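Long-range contacts in taurine:2-oxoglutarate aminotransferase (Bifidobacterium kashiwanohense PV20-2, PDB 6JIX), which probably transfers the amino group of taurine to 2-oxoglutarate, working as a dimeric class-III aminotransferase with pyridoxal 5'-phosphate as cofactor: residues L248-E253 with P274-F279; E121-M126 with G291-S296; G115-N120 with G145-A150; R109-N114 with T313-T318. One frame throughout, in Å; residues are numbered along the deposited sequence.

Contact 1 (L248-E253 with P274-F279); sequences LMICDE and PDMFTF. With PLP (pyridoxal-5'-phosphate), chain G.
Met249 and Asp275 open the pairing of two parallel neighbours in the seven-stranded mixed sheet of the large domain, the core of the fold type I PLP-dependent enzymes. Strand axes lie 4.6 Å apart at closest approach, and the backbones are joined by Met276 N to Met249 O, Cys251 N to Met276 O, Thr278 N to Cys251 O and Glu253 N to Thr278 O. Asp275, just ahead of its strand, adds a side-chain bond at the start of the pairing. Its CB lies against Met249 O and Leu248 CD2; its CG and OD1 are both met by Leu248 CD2, the leucine crossing the carboxylate at about a right angle. OD2 accepts Met249 N at 3.0 Å with a nearly straight N-H (174°), on the anti side and out of the carboxylate plane, and also takes a salt bridge from Arg239.

On one sheet face Ile250 and Met276 run side by side and point the same way. The methionine bends at its last torsion (chi3 -71°), which turns CE back to Ile250 CD1 at 3.8 Å, while Leu248 CD1 touches the same methyl at 4.0 Å. The other face carries Cys251, whose SG rests on Pro274 CB at 3.7 Å, and Phe277, whose CD2 is met by Glu253 CG at 3.8 Å. Helix 116-131 covers the methionine face. At the strand's C-terminal end Asp252 turns to the cofactor: OD1 is bonded to Val254 N, and OD2 lies 2.7 Å from the pyridine N1 of PLP.

Contact 2 (E121-M126 with G291-S296); sequences ENAIKM and GGVVVS
Met126 and Val293 meet tip to tip where helix 116-131 packs over strand 291-296, helix-on-sheet packing in the alpha/beta large domain of this fold type I enzyme. The helix and strand axes come within 8.6 Å and run in broadly the same direction, 30° apart. The joint between them is wholly apolar, with no hydrogen bond across it. Met126 CE is its hub, set 3.5 Å from Val293 CG1 and 4.2 Å from Val295 CG1, so one methyl spans two valines two positions apart that project from the same side of the strand. The thioether gets there by a turn of its last torsion (chi3 -101°), which swings CE down toward the sheet. One helical turn back, Ala123 CB settles against Val293 CG1 at 4.0 Å, and Asn122 CB brushes Val293 CG2 at 4.4 Å. Val293 therefore offers both its methyls to the helix: Met126 CE sits over both branches, CG2 being 3.6 Å from it, while CG1, anti to the backbone N (chi1 -167°), also meets Ala123 and CG2 also meets Asn122.

Beyond this shell, Met126 also packs on Leu308 and, with Val295, on Met20 of the second subunit, which carries the apolar patch into the dimer interface. Backbone bonds from Val293 to Phe111 and from Val294 to Phe277 fix the strand between its two sheet neighbours. Polar side chains of the helix reach across the dimer, Lys125 NZ to Ser146 O and Glu121 OE2 to Ile148 N, both of the second subunit, while at the strand's end Ser296 OG caps the next helix at Ile299 N.

Contact 3 (G115-N120 with G145-A150); sequences GGADSN and GSTIGA. With PLP (pyridoxal-5'-phosphate), chain G.
Ala117 CB points toward 145-150, a loop running into helix 148-153, and is met from several directions. Gly145 CA lies 3.8 Å from it, Thr147 OG1 3.6 Å, and Ala150 CB 4.2 Å. Gly145 has a phi of 129°, a conformation open to a residue without a side chain, and its bare CA lets the alanine methyl come close to the backbone. Thr147 turns its hydroxyl toward the same methyl (chi1 44°), yet the polar partner of OG1 is Glu121 OE1, one turn further along helix 116-131. Further along, Ala150 CB also approaches Asn120 CB, at 4.5 Å.

These contacts lie beside the phosphate-binding cup of a fold type I PLP enzyme, in which a glycine-rich turn leads into the N-terminus of helix 116-131. Gly116 N donates to phosphate O1P at 3.0 Å and Ala117 N to O2P at 3.0 Å, so the first turn of the helix grips two of the oxygens. The helix end probably adds a favourable field for the phosphate's charge. On the loop side, Gly145 CA packs on C5A of the cofactor at 3.7 Å. Thr313 N of the second subunit also bonds the phosphate, making the site composite.

The turn is tied by Gly115 N to Asp118 OD1, through the syn lone pair, while Asp118 OD2 takes Asn114 N. Asn120 lies beside the N1-C6 side of the pyridine ring, close to its plane, with ND2 3.8 Å from C6. Its amide is held by several partners, ND2 bonding Asp252 OD2 and His144 O, and OD1 bonding Thr278 OG1.

Contact 4 (R109-N114 with T313-T318); sequences RVFFTN and TYSGHT. With PLP (pyridoxal-5'-phosphate), chain P.
Ser315 OG gives the one direct hydrogen bond of this contact, to Phe112 O at 2.7 Å. With chi1 at 176° the hydroxyl stands opposite its own backbone N and approaches the carbonyl tilted 21° from its plane. A water adds an indirect link: it accepts from Asn114 ND2 at 3.2 Å and from Tyr314 N at 2.8 Å, and donates to O1P of a PLP seated in the second subunit. Thr313 binds the same phosphate directly, N and OG1 both donating to O3P, so this loop completes the neighbouring cofactor site.

The remaining touches are van der Waals. Phe112 CB sits on Gly316 N, and its ring meets Gly316 CA obliquely. Gly316, with positive phi, is the third residue of a type II turn from Tyr314 to His317. Asn114 OD1 lies 3.5 Å from Tyr314 CB, while ND2 comes to the edge of the tyrosine ring, amide and ring planes 60° apart.

Strand 107-113 is bonded to strand 291-296; Phe112 also packs on Leu94 of helix 89-102 and Phe279 of strand 276-279, while the turn runs straight into helix 318-333.

All four contacts are buried, but their chemistry follows their place in the fold. Contact 1 is sheet interior, held by backbone bonds and an aspartate; contact 2 is apolar and joins helix 116-131 to strand 291-296, the sheet neighbour of 276-279. Contacts 2 and 3 share that helix: its start meets the cofactor phosphate in contact 3, and its following turns pack on the sheet in contact 2. Contact 1 reaches the same PLP at the pyridine nitrogen rather than at the phosphate. Contact 4 is reached through strand 107-113, beside 291-296, and mixes polar, water-mediated and loop contacts at the dimer interface, serving the other subunit's cofactor. Contacts 2, 3 and 4 touch the second subunit; contact 1 does not.

Contact 1 (L248-E253 with P274-F279)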
# COMPACT_ATOMS: atom_id res chain seq x y z
N LEU A 248 -15.63 15.24 11.04
CA LEU A 248 -15.25 13.91 11.52
C LEU A 248 -13.86 13.97 12.14
O LEU A 248 -12.97 14.67 11.65
CB LEU A 248 -15.26 12.89 10.38
CG LEU A 248 -16.57 12.76 9.60
CD1 LEU A 248 -16.40 11.85 8.41
CD2 LEU A 248 -17.65 12.24 10.50
N MET A 249 -13.68 13.23 13.23
CA MET A 249 -12.38 13.09 13.85
C MET A 249 -11.80 11.75 13.43
O MET A 249 -12.46 10.71 13.55
CB MET A 249 -12.47 13.16 15.36
CG MET A 249 -11.14 13.15 16.05
SD MET A 249 -11.39 13.22 17.84
CE MET A 249 -9.75 13.69 18.39
N ILE A 250 -10.59 11.78 12.87
CA ILE A 250 -9.90 10.57 12.45
C ILE A 250 -8.63 10.47 13.27
O ILE A 250 -7.72 11.30 13.11
CB ILE A 250 -9.56 10.59 10.95
CG1 ILE A 250 -10.79 10.99 10.12
CG2 ILE A 250 -8.98 9.25 10.53
CD1 ILE A 250 -10.49 11.16 8.64
N CYS A 251 -8.53 9.44 14.09
CA CYS A 251 -7.30 9.18 14.82
C CYS A 251 -6.46 8.18 14.05
O CYS A 251 -6.97 7.18 13.54
CB CYS A 251 -7.58 8.65 16.23
SG CYS A 251 -8.33 9.82 17.32
N ASP A 252 -5.16 8.46 13.95
CA ASP A 252 -4.20 7.57 13.31
C ASP A 252 -3.59 6.67 14.38
O ASP A 252 -2.81 7.13 15.22
CB ASP A 252 -3.16 8.41 12.56
CG ASP A 252 -2.14 7.56 11.81
OD1 ASP A 252 -1.91 6.40 12.22
OD2 ASP A 252 -1.56 8.07 10.82
N GLU A 253 -3.94 5.39 14.36
CA GLU A 253 -3.41 4.40 15.29
C GLU A 253 -2.32 3.55 14.66
O GLU A 253 -1.97 2.50 15.22
CB GLU A 253 -4.52 3.48 15.81
CG GLU A 253 -5.61 4.16 16.61
CD GLU A 253 -5.23 4.33 18.05
OE1 GLU A 253 -4.59 3.41 18.60
OE2 GLU A 253 -5.56 5.39 18.64
N PRO A 274 -13.39 8.40 18.16
CA PRO A 274 -13.22 8.99 16.83
C PRO A 274 -14.18 8.42 15.81
O PRO A 274 -14.59 7.25 15.89
CB PRO A 274 -11.77 8.64 16.48
CG PRO A 274 -11.50 7.38 17.26
CD PRO A 274 -12.25 7.55 18.54
N ASP A 275 -14.55 9.24 14.82
CA ASP A 275 -15.46 8.75 13.80
C ASP A 275 -14.82 7.66 12.95
O ASP A 275 -15.51 6.76 12.45
CB ASP A 275 -15.93 9.90 12.93
CG ASP A 275 -16.75 10.88 13.70
OD1 ASP A 275 -17.99 10.67 13.75
OD2 ASP A 275 -16.15 11.84 14.26
N MET A 276 -13.50 7.71 12.82
CA MET A 276 -12.73 6.73 12.08
C MET A 276 -11.37 6.66 12.74
O MET A 276 -10.92 7.61 13.37
CB MET A 276 -12.58 7.12 10.61
CG MET A 276 -13.80 6.81 9.77
SD MET A 276 -13.55 7.26 8.05
CE MET A 276 -13.57 9.06 8.12
N PHE A 277 -10.72 5.51 12.64
CA PHE A 277 -9.32 5.48 12.99
C PHE A 277 -8.62 4.48 12.09
O PHE A 277 -9.22 3.51 11.61
CB PHE A 277 -9.08 5.19 14.48
CG PHE A 277 -9.60 3.87 14.96
CD1 PHE A 277 -10.93 3.72 15.31
CD2 PHE A 277 -8.75 2.77 15.09
CE1 PHE A 277 -11.41 2.49 15.75
CE2 PHE A 277 -9.22 1.54 15.52
CZ PHE A 277 -10.55 1.39 15.86
N THR A 278 -7.34 4.74 11.86
CA THR A 278 -6.54 3.99 10.91
C THR A 278 -5.45 3.23 11.66
O THR A 278 -4.98 3.65 12.73
CB THR A 278 -5.92 4.92 9.89
OG1 THR A 278 -5.15 5.91 10.59
CG2 THR A 278 -7.01 5.62 9.05
N PHE A 279 -5.05 2.11 11.08
CA PHE A 279 -4.14 1.18 11.72
C PHE A 279 -3.35 0.48 10.62
O PHE A 279 -3.78 0.45 9.46
CB PHE A 279 -4.88 0.14 12.58
CG PHE A 279 -5.80 -0.77 11.79
CD1 PHE A 279 -7.14 -0.46 11.60
CD2 PHE A 279 -5.30 -1.91 11.21
CE1 PHE A 279 -7.97 -1.30 10.86
CE2 PHE A 279 -6.12 -2.75 10.47
CZ PHE A 279 -7.45 -2.44 10.30
N1 PLP G . 0.85 6.86 10.40
C2 PLP G . 1.75 6.80 11.39
C2A PLP G . 1.42 7.31 12.78
C3 PLP G . 3.04 6.25 11.15
O3 PLP G . 3.99 6.17 12.15
C4 PLP G . 3.36 5.77 9.90
C4A PLP G . 4.78 5.17 9.68
O4A PLP G . 5.73 5.54 10.38
C5 PLP G . 2.37 5.86 8.88
C6 PLP G . 1.11 6.41 9.16
C5A PLP G . 2.70 5.33 7.44
O4P PLP G . 2.56 3.94 7.51
P PLP G . 3.16 3.00 6.33
O1P PLP G . 2.72 1.62 6.50
O2P PLP G . 2.62 3.38 5.00
O3P PLP G . 4.84 3.16 6.32

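Contact 2 (E121-M126 with G291-S296)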
# COMPACT_ATOMS: atom_id res chain seq x y z
N GLU A 121 -5.07 7.62 3.35
CA GLU A 121 -5.60 8.06 2.06
C GLU A 121 -7.09 7.77 1.97
O GLU A 121 -7.88 8.61 1.54
CB GLU A 121 -4.88 7.35 0.91
CG GLU A 121 -3.38 7.54 0.85
CD GLU A 121 -2.98 8.58 -0.18
OE1 GLU A 121 -1.79 8.59 -0.57
OE2 GLU A 121 -3.85 9.38 -0.59
N ASN A 122 -7.48 6.56 2.34
CA ASN A 122 -8.86 6.16 2.18
C ASN A 122 -9.74 6.80 3.24
O ASN A 122 -10.88 7.19 2.94
CB ASN A 122 -8.96 4.63 2.21
CG ASN A 122 -8.62 4.00 0.85
OD1 ASN A 122 -9.22 4.35 -0.17
ND2 ASN A 122 -7.64 3.10 0.84
N ALA A 123 -9.23 6.95 4.47
CA ALA A 123 -9.99 7.65 5.49
C ALA A 123 -10.30 9.08 5.05
O ALA A 123 -11.43 9.55 5.17
CB ALA A 123 -9.24 7.64 6.82
N ILE A 124 -9.30 9.77 4.50
CA ILE A 124 -9.52 11.08 3.91
C ILE A 124 -10.63 11.02 2.85
O ILE A 124 -11.57 11.83 2.87
CB ILE A 124 -8.22 11.61 3.30
CG1 ILE A 124 -7.22 11.95 4.40
CG2 ILE A 124 -8.50 12.80 2.38
CD1 ILE A 124 -5.82 12.09 3.87
N LYS A 125 -10.50 10.10 1.88
CA LYS A 125 -11.48 10.03 0.80
C LYS A 125 -12.88 9.83 1.36
O LYS A 125 -13.84 10.46 0.89
CB LYS A 125 -11.15 8.90 -0.17
CG LYS A 125 -10.10 9.26 -1.20
CD LYS A 125 -9.55 8.03 -1.90
CE LYS A 125 -10.36 7.69 -3.14
NZ LYS A 125 -10.00 6.32 -3.63
N MET A 126 -13.02 8.94 2.35
CA MET A 126 -14.33 8.67 2.92
C MET A 126 -14.89 9.89 3.65
O MET A 126 -16.08 10.21 3.52
CB MET A 126 -14.23 7.46 3.86
CG MET A 126 -13.72 6.18 3.19
SD MET A 126 -13.97 4.72 4.22
CE MET A 126 -12.36 4.44 4.92
N GLY A 291 -3.31 -3.09 6.73
CA GLY A 291 -3.74 -1.87 7.38
C GLY A 291 -5.24 -1.75 7.26
O GLY A 291 -5.88 -2.67 6.74
N GLY A 292 -5.82 -0.64 7.70
CA GLY A 292 -7.26 -0.51 7.55
C GLY A 292 -7.81 0.77 8.14
O GLY A 292 -7.08 1.60 8.71
N VAL A 293 -9.12 0.93 7.96
CA VAL A 293 -9.92 2.01 8.52
C VAL A 293 -11.09 1.37 9.24
O VAL A 293 -11.84 0.59 8.64
CB VAL A 293 -10.43 2.99 7.45
CG1 VAL A 293 -10.97 4.25 8.11
CG2 VAL A 293 -9.35 3.32 6.44
N VAL A 294 -11.25 1.67 10.51
CA VAL A 294 -12.44 1.30 11.26
C VAL A 294 -13.41 2.47 11.21
O VAL A 294 -13.04 3.61 11.54
CB VAL A 294 -12.10 0.94 12.71
CG1 VAL A 294 -13.31 0.35 13.38
CG2 VAL A 294 -10.90 0.01 12.74
N VAL A 295 -14.64 2.21 10.77
CA VAL A 295 -15.59 3.29 10.55
C VAL A 295 -16.78 3.10 11.48
O VAL A 295 -17.17 1.98 11.81
CB VAL A 295 -16.02 3.38 9.06
CG1 VAL A 295 -14.80 3.40 8.15
CG2 VAL A 295 -16.94 2.24 8.68
N SER A 296 -17.35 4.22 11.90
CA SER A 296 -18.53 4.27 12.75
C SER A 296 -19.76 3.69 12.05
O SER A 296 -19.80 3.50 10.83
CB SER A 296 -18.80 5.72 13.12
OG SER A 296 -19.17 6.41 11.93

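Contact 3 (G115-N120 with G145-A150)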
# COMPACT_ATOMS: atom_id res chain seq x y z
N GLY A 115 -1.34 -1.07 4.29
CA GLY A 115 -0.47 -0.49 5.30
C GLY A 115 -1.09 0.76 5.88
O GLY A 115 -2.31 0.95 5.80
N GLY A 116 -0.25 1.62 6.44
CA GLY A 116 -0.73 2.84 7.06
C GLY A 116 -1.08 3.96 6.09
O GLY A 116 -2.14 4.59 6.22
N ALA A 117 -0.21 4.23 5.11
CA ALA A 117 -0.45 5.36 4.21
C ALA A 117 -1.76 5.20 3.46
O ALA A 117 -2.55 6.14 3.39
CB ALA A 117 0.72 5.53 3.24
N ASP A 118 -2.02 4.01 2.88
CA ASP A 118 -3.25 3.92 2.08
C ASP A 118 -4.49 3.94 2.98
O ASP A 118 -5.56 4.40 2.55
CB ASP A 118 -3.23 2.74 1.09
CG ASP A 118 -2.91 1.39 1.73
OD1 ASP A 118 -2.46 1.30 2.90
OD2 ASP A 118 -3.11 0.38 1.00
N SER A 119 -4.37 3.52 4.24
CA SER A 119 -5.53 3.63 5.11
C SER A 119 -5.83 5.10 5.46
O SER A 119 -7.00 5.50 5.54
CB SER A 119 -5.32 2.80 6.37
OG SER A 119 -3.97 2.87 6.77
N ASN A 120 -4.81 5.94 5.62
CA ASN A 120 -5.10 7.36 5.79
C ASN A 120 -5.65 7.98 4.51
O ASN A 120 -6.58 8.80 4.57
CB ASN A 120 -3.86 8.09 6.29
CG ASN A 120 -3.60 7.81 7.76
OD1 ASN A 120 -4.54 7.59 8.51
ND2 ASN A 120 -2.34 7.78 8.16
N GLY A 145 2.19 9.04 6.33
CA GLY A 145 2.51 8.26 5.15
C GLY A 145 3.18 9.12 4.09
O GLY A 145 3.25 10.34 4.19
N SER A 146 3.64 8.44 3.04
CA SER A 146 4.48 9.07 2.03
C SER A 146 3.80 9.21 0.67
O SER A 146 4.31 9.95 -0.19
CB SER A 146 5.79 8.30 1.86
OG SER A 146 5.54 6.91 1.90
N THR A 147 2.68 8.54 0.44
CA THR A 147 1.99 8.73 -0.83
C THR A 147 1.37 10.13 -0.86
O THR A 147 1.19 10.78 0.17
CB THR A 147 0.95 7.62 -1.04
OG1 THR A 147 0.22 7.40 0.17
CG2 THR A 147 1.65 6.32 -1.40
N ILE A 148 1.06 10.61 -2.07
CA ILE A 148 0.74 12.04 -2.25
C ILE A 148 -0.36 12.48 -1.28
O ILE A 148 -0.30 13.59 -0.72
CB ILE A 148 0.37 12.33 -3.72
CG1 ILE A 148 1.54 11.94 -4.64
CG2 ILE A 148 -0.03 13.81 -3.91
CD1 ILE A 148 1.48 12.51 -6.02
N GLY A 149 -1.38 11.65 -1.08
CA GLY A 149 -2.45 12.04 -0.18
C GLY A 149 -2.01 12.07 1.28
O GLY A 149 -2.21 13.07 1.98
N ALA A 150 -1.43 10.97 1.76
CA ALA A 150 -1.02 10.93 3.16
C ALA A 150 0.12 11.90 3.44
O ALA A 150 0.22 12.43 4.56
CB ALA A 150 -0.62 9.51 3.54
N1 PLP G . 0.85 6.86 10.40
C2 PLP G . 1.75 6.80 11.39
C2A PLP G . 1.42 7.31 12.78
C3 PLP G . 3.04 6.25 11.15
O3 PLP G . 3.99 6.17 12.15
C4 PLP G . 3.36 5.77 9.90
C4A PLP G . 4.78 5.17 9.68
O4A PLP G . 5.73 5.54 10.38
C5 PLP G . 2.37 5.86 8.88
C6 PLP G . 1.11 6.41 9.16
C5A PLP G . 2.70 5.33 7.44
O4P PLP G . 2.56 3.94 7.51
P PLP G . 3.16 3.00 6.33
O1P PLP G . 2.72 1.62 6.50
O2P PLP G . 2.62 3.38 5.00
O3P PLP G . 4.84 3.16 6.32

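Contact 4 (R109-N114 with T313-T318)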
# COMPACT_ATOMS: atom_id res chain seq x y z
N ARG A 109 -17.85 -1.34 10.54
CA ARG A 109 -17.14 -2.03 9.47
C ARG A 109 -15.65 -1.70 9.53
O ARG A 109 -15.22 -0.78 10.23
CB ARG A 109 -17.73 -1.67 8.10
CG ARG A 109 -19.23 -1.84 8.01
CD ARG A 109 -19.76 -1.51 6.60
NE ARG A 109 -21.15 -1.92 6.47
CZ ARG A 109 -21.53 -3.16 6.18
NH1 ARG A 109 -20.62 -4.10 5.98
NH2 ARG A 109 -22.82 -3.47 6.11
N VAL A 110 -14.87 -2.50 8.80
CA VAL A 110 -13.44 -2.28 8.65
C VAL A 110 -13.09 -2.30 7.15
O VAL A 110 -13.52 -3.19 6.41
CB VAL A 110 -12.62 -3.34 9.41
CG1 VAL A 110 -11.16 -3.23 9.06
CG2 VAL A 110 -12.85 -3.18 10.89
N PHE A 111 -12.32 -1.31 6.72
CA PHE A 111 -11.85 -1.24 5.34
C PHE A 111 -10.37 -1.62 5.32
O PHE A 111 -9.52 -0.82 5.74
CB PHE A 111 -12.06 0.14 4.73
CG PHE A 111 -11.65 0.23 3.30
CD1 PHE A 111 -12.40 -0.41 2.31
CD2 PHE A 111 -10.49 0.87 2.93
CE1 PHE A 111 -12.02 -0.36 0.99
CE2 PHE A 111 -10.10 0.92 1.62
CZ PHE A 111 -10.88 0.30 0.64
N PHE A 112 -10.06 -2.81 4.82
CA PHE A 112 -8.70 -3.32 4.89
C PHE A 112 -7.85 -2.75 3.76
O PHE A 112 -8.27 -2.69 2.60
CB PHE A 112 -8.69 -4.85 4.85
CG PHE A 112 -9.14 -5.49 6.15
CD1 PHE A 112 -8.41 -5.30 7.32
CD2 PHE A 112 -10.29 -6.28 6.19
CE1 PHE A 112 -8.83 -5.88 8.51
CE2 PHE A 112 -10.72 -6.85 7.37
CZ PHE A 112 -9.99 -6.65 8.54
N THR A 113 -6.61 -2.39 4.10
CA THR A 113 -5.65 -1.84 3.16
C THR A 113 -4.34 -2.60 3.30
O THR A 113 -4.29 -3.62 3.99
CB THR A 113 -5.41 -0.36 3.42
OG1 THR A 113 -4.81 -0.22 4.71
CG2 THR A 113 -6.73 0.40 3.39
N ASN A 114 -3.29 -2.14 2.65
CA ASN A 114 -2.00 -2.81 2.71
C ASN A 114 -1.09 -2.28 3.80
O ASN A 114 -0.11 -2.95 4.14
CB ASN A 114 -1.30 -2.71 1.36
CG ASN A 114 -1.89 -3.66 0.37
OD1 ASN A 114 -2.37 -4.73 0.76
ND2 ASN A 114 -1.91 -3.28 -0.91
N THR A 313 -6.49 -3.72 -5.07
CA THR A 313 -6.44 -5.12 -5.46
C THR A 313 -6.39 -6.05 -4.24
O THR A 313 -7.14 -7.03 -4.17
CB THR A 313 -5.23 -5.36 -6.38
OG1 THR A 313 -5.46 -4.75 -7.65
CG2 THR A 313 -4.99 -6.84 -6.60
N TYR A 314 -5.53 -5.75 -3.27
CA TYR A 314 -5.26 -6.69 -2.18
C TYR A 314 -6.09 -6.43 -0.92
O TYR A 314 -5.80 -7.03 0.12
CB TYR A 314 -3.77 -6.69 -1.83
CG TYR A 314 -2.84 -7.24 -2.91
CD1 TYR A 314 -3.29 -8.20 -3.84
CD2 TYR A 314 -1.52 -6.80 -3.01
CE1 TYR A 314 -2.43 -8.69 -4.84
CE2 TYR A 314 -0.67 -7.28 -4.00
CZ TYR A 314 -1.13 -8.23 -4.91
OH TYR A 314 -0.25 -8.71 -5.88
N SER A 315 -7.12 -5.56 -0.97
CA SER A 315 -7.91 -5.24 0.23
C SER A 315 -8.49 -6.50 0.88
O SER A 315 -9.09 -7.34 0.21
CB SER A 315 -9.06 -4.29 -0.13
OG SER A 315 -9.88 -4.06 1.00
N GLY A 316 -8.32 -6.61 2.20
CA GLY A 316 -8.79 -7.79 2.90
C GLY A 316 -8.01 -9.04 2.54
O GLY A 316 -8.55 -10.14 2.56
N HIS A 317 -6.73 -8.87 2.23
CA HIS A 317 -5.87 -9.96 1.81
C HIS A 317 -5.98 -11.13 2.77
O HIS A 317 -5.89 -10.97 3.99
CB HIS A 317 -4.44 -9.43 1.75
CG HIS A 317 -3.47 -10.38 1.11
ND1 HIS A 317 -2.99 -11.50 1.76
CD2 HIS A 317 -2.90 -10.37 -0.12
CE1 HIS A 317 -2.17 -12.14 0.95
NE2 HIS A 317 -2.08 -11.48 -0.19
N THR A 318 -6.17 -12.32 2.22
CA THR A 318 -6.54 -13.47 3.04
C THR A 318 -5.41 -13.89 3.97
O THR A 318 -5.62 -14.00 5.19
CB THR A 318 -6.99 -14.62 2.15
OG1 THR A 318 -7.85 -14.08 1.13
CG2 THR A 318 -7.78 -15.65 2.95
N1 PLP P . -2.29 -0.37 -12.49
C2 PLP P . -3.05 -1.26 -13.13
C2A PLP P . -2.83 -1.51 -14.61
C3 PLP P . -4.07 -1.96 -12.44
O3 PLP P . -4.87 -2.89 -13.08
C4 PLP P . -4.28 -1.75 -11.10
C4A PLP P . -5.40 -2.54 -10.38
O4A PLP P . -6.52 -2.55 -10.88
C5 PLP P . -3.45 -0.79 -10.45
C6 PLP P . -2.46 -0.11 -11.18
C5A PLP P . -3.65 -0.50 -8.92
O4P PLP P . -3.01 -1.52 -8.23
P PLP P . -3.32 -1.80 -6.65
O1P PLP P . -2.39 -2.82 -6.13
O2P PLP P . -3.21 -0.39 -5.73
O3P PLP P . -4.64 -2.41 -6.50
O HOH W 1 -3.53 -3.76 -3.59